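Local coordinates for outer protein YopM (Yersinia pestis, PDB 1JL5) that probably acts as a leucine-rich repeat effector that alters host cell physiology and so promotes bacterial survival in host tissues, at residues A[88-91]-A[92-95]; A[158-162]-A[163-167]; A[178-182]-A[183-187]; A[293-296]-A[297-301]; A[302-306]-A[307-311]. One frame throughout, in Å; residues are numbered along the deposited sequence.

Contact 1: A[88-91]-A[92-95]; sequences ELPP and HLES
Pro91 lies against one face of the His92 imidazole, its CB 4.0 Å from the centroid of the His92 ring and 28° off the ring normal, a CH-pi contact between neighbours in sequence. CG of Pro91 joins in at the ND1 corner, 3.6 Å from His92 ND1. The ring can fold back in this way because CG of His92 stands beside its own backbone N, anti to the carbonyl carbon (chi1 -52°). Beneath this pair, of which the histidine is exposed, the backbone makes a type I beta turn from Pro90 to Leu93, closed by a weak hydrogen bond from Leu93 N to Pro90 O of 3.3 Å. The turn leads out of the first leucine-rich repeat and into the second, just ahead of strand 95-97. On its buried side Leu93 extends with CG anti to the backbone N (chi1 -167°), which carries CD2 back over the preceding residues: Leu93 CD2 is 4.2 Å from Leu89 CB and 4.4 Å from Pro90 CD. Leu76 of strand 75-77 touches Leu89, Pro90 and Leu93 alike. Helix 58-71 covers Pro90 and Leu93 through Cys68, while Tyr39 and Trp43 of helix 36-48 reach the two prolines.

Contact 2: A[158-162]-A[163-167]; sequences IDVDN and NSLKK. With CA (calcium ion), chain D.
Val160 O accepts a short, nearly straight hydrogen bond from Asn163 ND2, 2.7 Å long with an N-H...O angle of 174°, and takes a second one from Asn183 ND2 of the next repeat. The Asn163 donor stands above the carbonyl plane of Val160, 66° out of it, whereas Val160 O lies within the amide plane of Asn163. CG of Asn163 sits anti to its carbonyl carbon (chi1 -87°), and the amide thereby turns back toward the end of the strand. That amide is held from the preceding repeat too, with ND2 donating to Val138 O and OD1 accepting from Leu143 N, so its flat group can hardly rotate. Leu165 crosses the valine at about a right angle, its CD1 pressed tightly to 3.4 Å from Val160 CG2. Asp159 OD1 meanwhile receives Asp161 N at 3.1 Å, an Asx turn that starts the bend. At the outer tip Asn162 OD1 binds a calcium ion at 2.4 Å; water 1, also on the metal, is hydrogen-bonded to Asn163 O. Strand, tight turn and inward-facing asparagine with a leucine two residues later make up the conserved segment of a leucine-rich repeat, where such asparagines line up from one repeat to the next.

Contact 3: A[178-182]-A[183-187]; sequences IAAGN and NQLEE
The Asn183 carboxamide turns its NH2 end to the end of the strand, with Ala180 O only 12° out of the amide plane. ND2 donates to Ala180 O over 2.9 Å, at an N-H...O angle of 162°, and approaches that carbonyl from above its plane. Gly181 O is also near, 3.1 Å from Asn183 ND2. The backbone carbonyl of Asn182 lies close to the same side chain, its O 3.5 Å from Asn183 CG. Beyond these residues ND2 gives its other bond to Val160 O of the preceding repeat, and OD1 takes the backbone N of Leu165, so both ends of the amide are engaged. The methyl of Ala180 meets Leu185, whose CD1 lies 3.6 Å from Ala180 CB and equally 3.6 Å from Ala180 O. Leu185 points into the turn with CG anti to its carbonyl carbon (chi1 -56°), and its N is bonded to Asn205 OD1 of the following repeat. Asn205 ND2 in turn reaches Ala180 O, which thus serves two amides. Here the leucine-rich repeat buries a polar side chain inside an apolar solenoid without leaving it unpaired: Asn183 spends its hydrogen-bonding groups on main-chain atoms of its own repeat and the one before, which ties the coils together.

Contact 4: A[293-296]-A[297-301]; sequences SELP and PNLYY. With CA (calcium ion), chain E.
Leu299 folds back over Pro296, which opens the turn, and Leu295 just before it; its CB and both methyls have partners there. CB rests on the backbone, 3.4 Å from Pro296 O. CG lies anti to the backbone N (chi1 -161°), which sends the two methyls toward the Pro296 ring: Leu299 CD1 is 4.1 Å from both Pro296 CG and Pro296 CD. The other branch, CD2, touches both proline and leucine, at 4.0 Å from Pro296 CD and also 4.0 Å from Leu295 CD2. Leu299 N donates to Pro296 O over 3.2 Å, from above the carbonyl plane, and closes a type I beta turn from Pro296 to Leu299. Leu282 of strand 281-283 touches Leu299, and Leu275 touches Pro296. Outside the turn Glu294 grips a calcium ion with both carboxylate oxygens, OE1 at 2.2 Å, and Glu274 completes the protein part of this site. The proline-proline turn is where one leucine-rich repeat of the solenoid passes into the next, just before strand 301-303.

Contact 5: A[302-306]-A[307-311]; sequences LNASS and NEIRS. With CA (calcium ion), chain C.
Asn307 ND2 reaches Ala304 O in a nearly linear hydrogen bond of 2.8 Å (177°), coming from above the Ala304 carbonyl plane, with the carbonyl oxygen lying in the plane of the amide. The same ND2 also donates to Val284 O and OD1 accepts from Phe289 N, both of the preceding repeat, while Asn327 ND2 adds a second donor to Ala304 O. The strand end is tied down by Asn303 OD1, which takes two donors in its carbonyl plane: Ser305 N at 3.1 Å, an Asx turn, and Ser305 OG at 2.6 Å, along a lone pair. These bonds shape the tight bend after strand 301-303 in the twelfth leucine-rich repeat, and the bend puts Asn307 and Ile309 in the interior of the solenoid. Apolar contact across it is looser, Ala304 CB lying 4.5 Å from Ile309 CG1, and Leu292 touches both residues. Metal bonds occupy the outer side. A calcium ion is held by Asn307 O and by Glu308 OE1, each at 2.3 Å, the glutamate chain bending at chi2 (69°) to bring its carboxylate round. Four waters and Asp266 of a neighbouring subunit share the ion, which therefore joins two chains of the tetramer; Glu308 OE2 forms a salt bridge with Lys328.

The five contacts follow one another along the chain and sample the curved solenoid from its N-terminal helices toward its C-terminal part. Contact 1 and contact 4 are proline turns that lead into strands 95-97 and 301-303; their centres are about 50 Å apart, on opposite sides of the chain's centre. Contacts 2, 3 and 5 each begin on the end of a strand, 157-159, 177-179 and 301-303, and run into the turn after it. Contacts 2 and 3 belong to adjoining repeats, centres about 5 Å apart, with a probable hydrogen bond from Val160 N to Ala179 O. Contact 4 runs into contact 5 through strand 301-303, and Leu295 packs on Leu302. Two kinds of turn, before and after a strand, thus recur in the repeats sampled, and calcium ions sit at contacts 2, 4 and 5.

Contact 1: A[88-91]-A[92-95]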
loop_
_atom_site.group_PDB
_atom_site.type_symbol
_atom_site.label_atom_id
_atom_site.label_comp_id
_atom_site.label_asym_id
_atom_site.label_seq_id
_atom_site.Cartn_x
_atom_site.Cartn_y
_atom_site.Cartn_z
ATOM N N GLU A 88 -24.752 -39.092 -2.759
ATOM C CA GLU A 88 -24.009 -40.270 -2.367
ATOM C C GLU A 88 -22.796 -40.339 -3.281
ATOM O O GLU A 88 -22.899 -40.094 -4.478
ATOM C CB GLU A 88 -24.862 -41.515 -2.548
ATOM C CG GLU A 88 -24.293 -42.740 -1.867
ATOM C CD GLU A 88 -25.143 -43.963 -2.115
ATOM O OE1 GLU A 88 -26.381 -43.818 -2.096
ATOM O OE2 GLU A 88 -24.580 -45.056 -2.325
ATOM N N LEU A 89 -21.648 -40.679 -2.715
ATOM C CA LEU A 89 -20.415 -40.746 -3.485
ATOM C C LEU A 89 -20.223 -42.072 -4.190
ATOM O O LEU A 89 -20.798 -43.083 -3.792
ATOM C CB LEU A 89 -19.227 -40.514 -2.554
ATOM C CG LEU A 89 -19.252 -39.204 -1.767
ATOM C CD1 LEU A 89 -18.159 -39.219 -0.718
ATOM C CD2 LEU A 89 -19.084 -38.033 -2.727
ATOM N N PRO A 90 -19.429 -42.081 -5.270
ATOM C CA PRO A 90 -19.220 -43.360 -5.945
ATOM C C PRO A 90 -18.787 -44.310 -4.829
ATOM O O PRO A 90 -18.025 -43.926 -3.944
ATOM C CB PRO A 90 -18.111 -43.036 -6.934
ATOM C CG PRO A 90 -18.491 -41.642 -7.361
ATOM C CD PRO A 90 -18.826 -40.975 -6.034
ATOM N N PRO A 91 -19.281 -45.555 -4.854
ATOM C CA PRO A 91 -18.997 -46.596 -3.861
ATOM C C PRO A 91 -17.562 -46.859 -3.409
ATOM O O PRO A 91 -17.307 -47.037 -2.216
ATOM C CB PRO A 91 -19.643 -47.837 -4.474
ATOM C CG PRO A 91 -19.515 -47.587 -5.945
ATOM C CD PRO A 91 -19.924 -46.139 -6.044
ATOM N N HIS A 92 -16.616 -46.889 -4.335
ATOM C CA HIS A 92 -15.251 -47.193 -3.935
ATOM C C HIS A 92 -14.301 -46.027 -4.077
ATOM O O HIS A 92 -13.115 -46.197 -4.358
ATOM C CB HIS A 92 -14.759 -48.405 -4.722
ATOM C CG HIS A 92 -15.694 -49.571 -4.640
ATOM N ND1 HIS A 92 -16.675 -49.804 -5.578
ATOM C CD2 HIS A 92 -15.864 -50.508 -3.676
ATOM C CE1 HIS A 92 -17.411 -50.832 -5.197
ATOM N NE2 HIS A 92 -16.939 -51.276 -4.044
ATOM N N LEU A 93 -14.842 -44.836 -3.864
ATOM C CA LEU A 93 -14.052 -43.633 -3.956
ATOM C C LEU A 93 -12.954 -43.716 -2.911
ATOM O O LEU A 93 -13.198 -44.054 -1.753
ATOM C CB LEU A 93 -14.929 -42.410 -3.702
ATOM C CG LEU A 93 -14.298 -41.072 -4.072
ATOM C CD1 LEU A 93 -14.008 -41.050 -5.564
ATOM C CD2 LEU A 93 -15.240 -39.941 -3.687
ATOM N N GLU A 94 -11.734 -43.431 -3.330
ATOM C CA GLU A 94 -10.612 -43.457 -2.414
ATOM C C GLU A 94 -10.230 -42.027 -2.089
ATOM O O GLU A 94 -9.724 -41.734 -1.010
ATOM C CB GLU A 94 -9.442 -44.204 -3.044
ATOM C CG GLU A 94 -9.571 -45.713 -2.910
ATOM C CD GLU A 94 -8.469 -46.454 -3.622
ATOM O OE1 GLU A 94 -7.297 -46.051 -3.473
ATOM O OE2 GLU A 94 -8.773 -47.440 -4.325
ATOM N N SER A 95 -10.505 -41.134 -3.029
ATOM C CA SER A 95 -10.190 -39.734 -2.847
ATOM C C SER A 95 -11.350 -38.827 -3.213
ATOM O O SER A 95 -11.805 -38.800 -4.358
ATOM C CB SER A 95 -8.971 -39.358 -3.689
ATOM O OG SER A 95 -8.692 -37.973 -3.576
#

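Contact 2: A[158-162]-A[163-167]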
loop_
_atom_site.group_PDB
_atom_site.type_symbol
_atom_site.label_atom_id
_atom_site.label_comp_id
_atom_site.label_asym_id
_atom_site.label_seq_id
_atom_site.Cartn_x
_atom_site.Cartn_y
_atom_site.Cartn_z
ATOM N N ILE A 158 -3.426 -34.112 8.191
ATOM C CA ILE A 158 -4.638 -33.526 8.723
ATOM C C ILE A 158 -4.503 -32.038 8.476
ATOM O O ILE A 158 -3.608 -31.385 9.013
ATOM C CB ILE A 158 -4.806 -33.729 10.248
ATOM C CG1 ILE A 158 -5.265 -35.152 10.564
ATOM C CG2 ILE A 158 -5.845 -32.748 10.785
ATOM C CD1 ILE A 158 -4.322 -36.206 10.097
ATOM N N ASP A 159 -5.377 -31.510 7.635
ATOM C CA ASP A 159 -5.371 -30.093 7.363
ATOM C C ASP A 159 -6.729 -29.583 7.791
ATOM O O ASP A 159 -7.707 -29.715 7.061
ATOM C CB ASP A 159 -5.168 -29.815 5.880
ATOM C CG ASP A 159 -5.110 -28.336 5.580
ATOM O OD1 ASP A 159 -5.324 -27.531 6.515
ATOM O OD2 ASP A 159 -4.852 -27.975 4.417
ATOM N N VAL A 160 -6.787 -29.035 8.995
ATOM C CA VAL A 160 -8.021 -28.484 9.521
ATOM C C VAL A 160 -7.795 -26.996 9.713
ATOM O O VAL A 160 -8.460 -26.343 10.512
ATOM C CB VAL A 160 -8.389 -29.122 10.857
ATOM C CG1 VAL A 160 -8.641 -30.608 10.657
ATOM C CG2 VAL A 160 -7.276 -28.894 11.862
ATOM N N ASP A 161 -6.828 -26.472 8.971
ATOM C CA ASP A 161 -6.508 -25.063 9.036
ATOM C C ASP A 161 -7.749 -24.241 8.738
ATOM O O ASP A 161 -8.613 -24.653 7.971
ATOM C CB ASP A 161 -5.406 -24.725 8.031
ATOM C CG ASP A 161 -5.198 -23.229 7.876
ATOM O OD1 ASP A 161 -6.054 -22.572 7.244
ATOM O OD2 ASP A 161 -4.185 -22.708 8.392
ATOM N N ASN A 162 -7.837 -23.085 9.374
ATOM C CA ASN A 162 -8.945 -22.178 9.169
ATOM C C ASN A 162 -10.306 -22.817 9.415
ATOM O O ASN A 162 -11.094 -23.045 8.496
ATOM C CB ASN A 162 -8.888 -21.608 7.756
ATOM C CG ASN A 162 -9.530 -20.246 7.663
ATOM O OD1 ASN A 162 -10.595 -20.011 8.232
ATOM N ND2 ASN A 162 -8.887 -19.336 6.939
ATOM N N ASN A 163 -10.566 -23.110 10.674
ATOM C CA ASN A 163 -11.827 -23.683 11.079
ATOM C C ASN A 163 -12.141 -23.034 12.403
ATOM O O ASN A 163 -11.576 -21.998 12.728
ATOM C CB ASN A 163 -11.706 -25.198 11.214
ATOM C CG ASN A 163 -11.944 -25.900 9.906
ATOM O OD1 ASN A 163 -13.076 -25.965 9.440
ATOM N ND2 ASN A 163 -10.883 -26.405 9.289
ATOM N N SER A 164 -13.045 -23.624 13.167
ATOM C CA SER A 164 -13.386 -23.052 14.454
ATOM C C SER A 164 -13.095 -24.068 15.531
ATOM O O SER A 164 -13.847 -24.215 16.489
ATOM C CB SER A 164 -14.855 -22.650 14.466
ATOM O OG SER A 164 -15.087 -21.712 13.434
ATOM N N LEU A 165 -11.987 -24.775 15.362
ATOM C CA LEU A 165 -11.591 -25.787 16.320
ATOM C C LEU A 165 -11.047 -25.146 17.587
ATOM O O LEU A 165 -10.130 -24.325 17.540
ATOM C CB LEU A 165 -10.539 -26.706 15.697
ATOM C CG LEU A 165 -11.044 -27.429 14.444
ATOM C CD1 LEU A 165 -9.927 -28.249 13.833
ATOM C CD2 LEU A 165 -12.230 -28.317 14.809
ATOM N N LYS A 166 -11.642 -25.512 18.715
ATOM C CA LYS A 166 -11.223 -24.997 20.011
ATOM C C LYS A 166 -10.194 -25.989 20.525
ATOM O O LYS A 166 -9.326 -25.653 21.329
ATOM C CB LYS A 166 -12.405 -24.937 20.977
ATOM C CG LYS A 166 -13.521 -23.995 20.544
ATOM C CD LYS A 166 -13.193 -22.534 20.831
ATOM C CE LYS A 166 -13.163 -22.250 22.331
ATOM N NZ LYS A 166 -12.952 -20.801 22.631
ATOM N N LYS A 167 -10.301 -27.220 20.043
ATOM C CA LYS A 167 -9.388 -28.275 20.440
ATOM C C LYS A 167 -9.225 -29.279 19.318
ATOM O O LYS A 167 -10.089 -29.411 18.458
ATOM C CB LYS A 167 -9.924 -29.003 21.683
ATOM C CG LYS A 167 -10.114 -28.095 22.885
ATOM C CD LYS A 167 -10.547 -28.863 24.127
ATOM C CE LYS A 167 -10.575 -27.937 25.340
ATOM N NZ LYS A 167 -10.869 -28.651 26.612
HETATM CA CA CA D . -11.202 -18.181 9.733
HETATM O O HOH W 1 -10.717 -19.835 11.358
HETATM O O HOH W 2 -11.185 -15.909 8.010
HETATM O O HOH W 3 -13.351 -18.773 8.606
#

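Contact 3: A[178-182]-A[183-187]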
loop_
_atom_site.group_PDB
_atom_site.type_symbol
_atom_site.label_atom_id
_atom_site.label_comp_id
_atom_site.label_asym_id
_atom_site.label_seq_id
_atom_site.Cartn_x
_atom_site.Cartn_y
_atom_site.Cartn_z
ATOM N N ILE A 178 0.084 -32.046 10.227
ATOM C CA ILE A 178 -1.150 -31.484 10.708
ATOM C C ILE A 178 -1.087 -29.973 10.634
ATOM O O ILE A 178 -0.176 -29.335 11.170
ATOM C CB ILE A 178 -1.491 -31.907 12.144
ATOM C CG1 ILE A 178 -2.863 -31.329 12.507
ATOM C CG2 ILE A 178 -0.410 -31.444 13.113
ATOM C CD1 ILE A 178 -3.448 -31.858 13.780
ATOM N N ALA A 179 -2.043 -29.415 9.908
ATOM C CA ALA A 179 -2.165 -27.981 9.770
ATOM C C ALA A 179 -3.466 -27.720 10.497
ATOM O O ALA A 179 -4.522 -28.187 10.080
ATOM C CB ALA A 179 -2.276 -27.592 8.304
ATOM N N ALA A 180 -3.379 -27.024 11.620
ATOM C CA ALA A 180 -4.553 -26.701 12.412
ATOM C C ALA A 180 -4.477 -25.215 12.707
ATOM O O ALA A 180 -5.016 -24.726 13.696
ATOM C CB ALA A 180 -4.551 -27.497 13.698
ATOM N N GLY A 181 -3.780 -24.506 11.832
ATOM C CA GLY A 181 -3.631 -23.082 12.004
ATOM C C GLY A 181 -4.947 -22.370 11.792
ATOM O O GLY A 181 -5.881 -22.914 11.205
ATOM N N ASN A 182 -5.014 -21.140 12.284
ATOM C CA ASN A 182 -6.196 -20.315 12.153
ATOM C C ASN A 182 -7.430 -21.021 12.673
ATOM O O ASN A 182 -8.415 -21.228 11.962
ATOM C CB ASN A 182 -6.404 -19.900 10.700
ATOM C CG ASN A 182 -7.297 -18.678 10.574
ATOM O OD1 ASN A 182 -7.782 -18.357 9.487
ATOM N ND2 ASN A 182 -7.511 -17.983 11.689
ATOM N N ASN A 183 -7.349 -21.413 13.929
ATOM C CA ASN A 183 -8.453 -22.049 14.601
ATOM C C ASN A 183 -8.529 -21.319 15.921
ATOM O O ASN A 183 -8.054 -20.191 16.022
ATOM C CB ASN A 183 -8.181 -23.540 14.786
ATOM C CG ASN A 183 -8.672 -24.354 13.608
ATOM O OD1 ASN A 183 -9.871 -24.540 13.441
ATOM N ND2 ASN A 183 -7.752 -24.815 12.771
ATOM N N GLN A 184 -9.112 -21.942 16.931
ATOM C CA GLN A 184 -9.226 -21.293 18.225
ATOM C C GLN A 184 -8.632 -22.230 19.252
ATOM O O GLN A 184 -9.082 -22.308 20.392
ATOM C CB GLN A 184 -10.696 -21.004 18.512
ATOM C CG GLN A 184 -11.342 -20.193 17.401
ATOM C CD GLN A 184 -12.857 -20.255 17.414
ATOM O OE1 GLN A 184 -13.518 -19.689 16.541
ATOM N NE2 GLN A 184 -13.416 -20.941 18.405
ATOM N N LEU A 185 -7.604 -22.947 18.823
ATOM C CA LEU A 185 -6.935 -23.890 19.690
ATOM C C LEU A 185 -6.224 -23.152 20.806
ATOM O O LEU A 185 -5.476 -22.204 20.569
ATOM C CB LEU A 185 -5.926 -24.713 18.894
ATOM C CG LEU A 185 -6.498 -25.464 17.689
ATOM C CD1 LEU A 185 -5.375 -26.205 16.976
ATOM C CD2 LEU A 185 -7.586 -26.431 18.150
ATOM N N GLU A 186 -6.479 -23.581 22.030
ATOM C CA GLU A 186 -5.836 -22.980 23.177
ATOM C C GLU A 186 -4.712 -23.924 23.561
ATOM O O GLU A 186 -3.797 -23.567 24.290
ATOM C CB GLU A 186 -6.839 -22.820 24.310
ATOM C CG GLU A 186 -7.946 -21.848 23.964
ATOM C CD GLU A 186 -8.951 -21.696 25.076
ATOM O OE1 GLU A 186 -8.547 -21.291 26.188
ATOM O OE2 GLU A 186 -10.144 -21.981 24.836
ATOM N N GLU A 187 -4.796 -25.139 23.040
ATOM C CA GLU A 187 -3.793 -26.157 23.286
ATOM C C GLU A 187 -3.768 -27.091 22.099
ATOM O O GLU A 187 -4.742 -27.198 21.360
ATOM C CB GLU A 187 -4.127 -26.986 24.525
ATOM C CG GLU A 187 -4.110 -26.237 25.837
ATOM C CD GLU A 187 -4.510 -27.134 26.997
ATOM O OE1 GLU A 187 -3.851 -28.178 27.198
ATOM O OE2 GLU A 187 -5.484 -26.795 27.702
#

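Contact 4: A[293-296]-A[297-301]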
loop_
_atom_site.group_PDB
_atom_site.type_symbol
_atom_site.label_atom_id
_atom_site.label_comp_id
_atom_site.label_asym_id
_atom_site.label_seq_id
_atom_site.Cartn_x
_atom_site.Cartn_y
_atom_site.Cartn_z
ATOM N N SER A 293 24.493 -9.453 16.847
ATOM C CA SER A 293 25.905 -9.691 17.087
ATOM C C SER A 293 26.451 -10.776 16.179
ATOM O O SER A 293 27.616 -10.744 15.794
ATOM C CB SER A 293 26.113 -10.088 18.546
ATOM O OG SER A 293 25.354 -11.241 18.858
ATOM N N GLU A 294 25.599 -11.732 15.837
ATOM C CA GLU A 294 26.003 -12.839 14.986
ATOM C C GLU A 294 24.916 -13.255 14.032
ATOM O O GLU A 294 23.724 -13.129 14.315
ATOM C CB GLU A 294 26.336 -14.078 15.810
ATOM C CG GLU A 294 27.506 -13.981 16.730
ATOM C CD GLU A 294 27.857 -15.339 17.290
ATOM O OE1 GLU A 294 26.957 -15.989 17.868
ATOM O OE2 GLU A 294 29.025 -15.751 17.135
ATOM N N LEU A 295 25.347 -13.794 12.905
ATOM C CA LEU A 295 24.427 -14.297 11.916
ATOM C C LEU A 295 24.981 -15.623 11.465
ATOM O O LEU A 295 26.191 -15.793 11.352
ATOM C CB LEU A 295 24.316 -13.331 10.743
ATOM C CG LEU A 295 23.592 -12.041 11.119
ATOM C CD1 LEU A 295 23.552 -11.121 9.917
ATOM C CD2 LEU A 295 22.182 -12.375 11.608
ATOM N N PRO A 296 24.101 -16.599 11.245
ATOM C CA PRO A 296 24.540 -17.920 10.798
ATOM C C PRO A 296 25.403 -17.711 9.547
ATOM O O PRO A 296 25.103 -16.859 8.713
ATOM C CB PRO A 296 23.221 -18.624 10.508
ATOM C CG PRO A 296 22.293 -18.015 11.499
ATOM C CD PRO A 296 22.640 -16.556 11.420
ATOM N N PRO A 297 26.478 -18.494 9.399
ATOM C CA PRO A 297 27.390 -18.388 8.257
ATOM C C PRO A 297 26.782 -18.706 6.898
ATOM O O PRO A 297 27.324 -18.315 5.867
ATOM C CB PRO A 297 28.501 -19.365 8.628
ATOM C CG PRO A 297 27.738 -20.449 9.304
ATOM C CD PRO A 297 26.805 -19.676 10.215
ATOM N N ASN A 298 25.661 -19.416 6.900
ATOM C CA ASN A 298 25.004 -19.795 5.658
ATOM C C ASN A 298 23.644 -19.143 5.508
ATOM O O ASN A 298 22.811 -19.596 4.727
ATOM C CB ASN A 298 24.845 -21.311 5.614
ATOM C CG ASN A 298 26.121 -22.026 5.972
ATOM O OD1 ASN A 298 27.156 -21.806 5.343
ATOM N ND2 ASN A 298 26.064 -22.876 6.994
ATOM N N LEU A 299 23.417 -18.080 6.263
ATOM C CA LEU A 299 22.142 -17.391 6.200
ATOM C C LEU A 299 21.932 -16.818 4.804
ATOM O O LEU A 299 22.802 -16.133 4.273
ATOM C CB LEU A 299 22.110 -16.258 7.225
ATOM C CG LEU A 299 20.728 -15.735 7.599
ATOM C CD1 LEU A 299 19.971 -16.812 8.374
ATOM C CD2 LEU A 299 20.875 -14.481 8.441
ATOM N N TYR A 300 20.786 -17.113 4.203
ATOM C CA TYR A 300 20.479 -16.577 2.884
ATOM C C TYR A 300 19.574 -15.379 3.073
ATOM O O TYR A 300 19.666 -14.375 2.370
ATOM C CB TYR A 300 19.697 -17.574 2.033
ATOM C CG TYR A 300 20.454 -18.786 1.571
ATOM C CD1 TYR A 300 21.751 -18.676 1.066
ATOM C CD2 TYR A 300 19.847 -20.041 1.570
ATOM C CE1 TYR A 300 22.419 -19.788 0.569
ATOM C CE2 TYR A 300 20.502 -21.152 1.079
ATOM C CZ TYR A 300 21.784 -21.022 0.580
ATOM O OH TYR A 300 22.422 -22.131 0.091
ATOM N N TYR A 301 18.682 -15.512 4.040
ATOM C CA TYR A 301 17.699 -14.490 4.296
ATOM C C TYR A 301 17.671 -14.017 5.722
ATOM O O TYR A 301 17.561 -14.797 6.660
ATOM C CB TYR A 301 16.322 -15.027 3.929
ATOM C CG TYR A 301 15.169 -14.122 4.280
ATOM C CD1 TYR A 301 14.688 -13.186 3.367
ATOM C CD2 TYR A 301 14.526 -14.236 5.510
ATOM C CE1 TYR A 301 13.588 -12.391 3.670
ATOM C CE2 TYR A 301 13.426 -13.446 5.821
ATOM C CZ TYR A 301 12.960 -12.529 4.896
ATOM O OH TYR A 301 11.852 -11.768 5.194
HETATM CA CA CA E . 28.034 -17.870 17.663
HETATM O O HOH W 4 29.056 -16.692 19.771
HETATM O O HOH W 5 29.458 -19.655 18.355
#

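Contact 5: A[302-306]-A[307-311]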
loop_
_atom_site.group_PDB
_atom_site.type_symbol
_atom_site.label_atom_id
_atom_site.label_comp_id
_atom_site.label_asym_id
_atom_site.label_seq_id
_atom_site.Cartn_x
_atom_site.Cartn_y
_atom_site.Cartn_z
ATOM N N LEU A 302 17.769 -12.714 5.876
ATOM C CA LEU A 302 17.699 -12.141 7.183
ATOM C C LEU A 302 16.708 -11.008 7.124
ATOM O O LEU A 302 16.857 -10.064 6.346
ATOM C CB LEU A 302 19.046 -11.602 7.643
ATOM C CG LEU A 302 18.900 -10.792 8.941
ATOM C CD1 LEU A 302 18.295 -11.662 10.035
ATOM C CD2 LEU A 302 20.246 -10.254 9.377
ATOM N N ASN A 303 15.659 -11.139 7.913
ATOM C CA ASN A 303 14.694 -10.077 8.005
ATOM C C ASN A 303 14.786 -9.697 9.470
ATOM O O ASN A 303 14.369 -10.458 10.342
ATOM C CB ASN A 303 13.289 -10.553 7.679
ATOM C CG ASN A 303 12.308 -9.408 7.612
ATOM O OD1 ASN A 303 12.572 -8.326 8.134
ATOM N ND2 ASN A 303 11.171 -9.638 6.976
ATOM N N ALA A 304 15.386 -8.547 9.730
ATOM C CA ALA A 304 15.538 -8.048 11.089
ATOM C C ALA A 304 14.912 -6.664 11.102
ATOM O O ALA A 304 15.246 -5.814 11.922
ATOM C CB ALA A 304 17.013 -7.965 11.451
ATOM N N SER A 305 14.004 -6.439 10.166
ATOM C CA SER A 305 13.346 -5.151 10.068
ATOM C C SER A 305 12.526 -4.859 11.308
ATOM O O SER A 305 12.093 -5.765 12.022
ATOM C CB SER A 305 12.429 -5.117 8.842
ATOM O OG SER A 305 11.416 -6.097 8.963
ATOM N N SER A 306 12.327 -3.576 11.564
ATOM C CA SER A 306 11.516 -3.139 12.685
ATOM C C SER A 306 11.942 -3.666 14.035
ATOM O O SER A 306 11.134 -4.137 14.830
ATOM C CB SER A 306 10.058 -3.479 12.414
ATOM O OG SER A 306 9.606 -2.668 11.345
ATOM N N ASN A 307 13.237 -3.600 14.273
ATOM C CA ASN A 307 13.790 -3.982 15.546
ATOM C C ASN A 307 14.346 -2.654 15.969
ATOM O O ASN A 307 13.835 -1.619 15.563
ATOM C CB ASN A 307 14.891 -5.020 15.368
ATOM C CG ASN A 307 14.347 -6.422 15.403
ATOM O OD1 ASN A 307 13.967 -6.911 16.461
ATOM N ND2 ASN A 307 14.273 -7.071 14.244
ATOM N N GLU A 308 15.380 -2.659 16.781
ATOM C CA GLU A 308 15.972 -1.403 17.180
ATOM C C GLU A 308 17.442 -1.596 16.878
ATOM O O GLU A 308 18.313 -1.146 17.611
ATOM C CB GLU A 308 15.734 -1.151 18.667
ATOM C CG GLU A 308 15.995 0.281 19.057
ATOM C CD GLU A 308 14.965 1.232 18.488
ATOM O OE1 GLU A 308 14.264 0.870 17.515
ATOM O OE2 GLU A 308 14.860 2.353 19.016
ATOM N N ILE A 309 17.698 -2.292 15.776
ATOM C CA ILE A 309 19.055 -2.595 15.362
ATOM C C ILE A 309 19.847 -1.332 15.118
ATOM O O ILE A 309 19.551 -0.562 14.207
ATOM C CB ILE A 309 19.089 -3.423 14.071
ATOM C CG1 ILE A 309 18.275 -4.712 14.246
ATOM C CG2 ILE A 309 20.532 -3.736 13.707
ATOM C CD1 ILE A 309 18.718 -5.543 15.392
ATOM N N ARG A 310 20.862 -1.126 15.938
ATOM C CA ARG A 310 21.709 0.040 15.795
ATOM C C ARG A 310 22.916 -0.344 14.980
ATOM O O ARG A 310 23.587 0.506 14.406
ATOM C CB ARG A 310 22.197 0.518 17.146
ATOM C CG ARG A 310 21.134 0.986 18.081
ATOM C CD ARG A 310 21.766 2.062 18.897
ATOM N NE ARG A 310 21.283 2.106 20.260
ATOM C CZ ARG A 310 21.762 2.951 21.154
ATOM N NH1 ARG A 310 22.722 3.793 20.797
ATOM N NH2 ARG A 310 21.284 2.961 22.387
ATOM N N SER A 311 23.209 -1.633 14.959
ATOM C CA SER A 311 24.349 -2.107 14.212
ATOM C C SER A 311 24.146 -3.553 13.841
ATOM O O SER A 311 23.512 -4.321 14.563
ATOM C CB SER A 311 25.627 -1.971 15.041
ATOM O OG SER A 311 25.577 -2.838 16.157
HETATM CA CA CA C . 12.499 0.057 16.302
HETATM O O HOH W 6 11.670 -2.391 17.403
HETATM O O HOH W 7 13.237 0.858 14.207
HETATM O O HOH W 8 10.503 -0.378 15.233
HETATM O O HOH W 9 11.490 0.171 18.575
#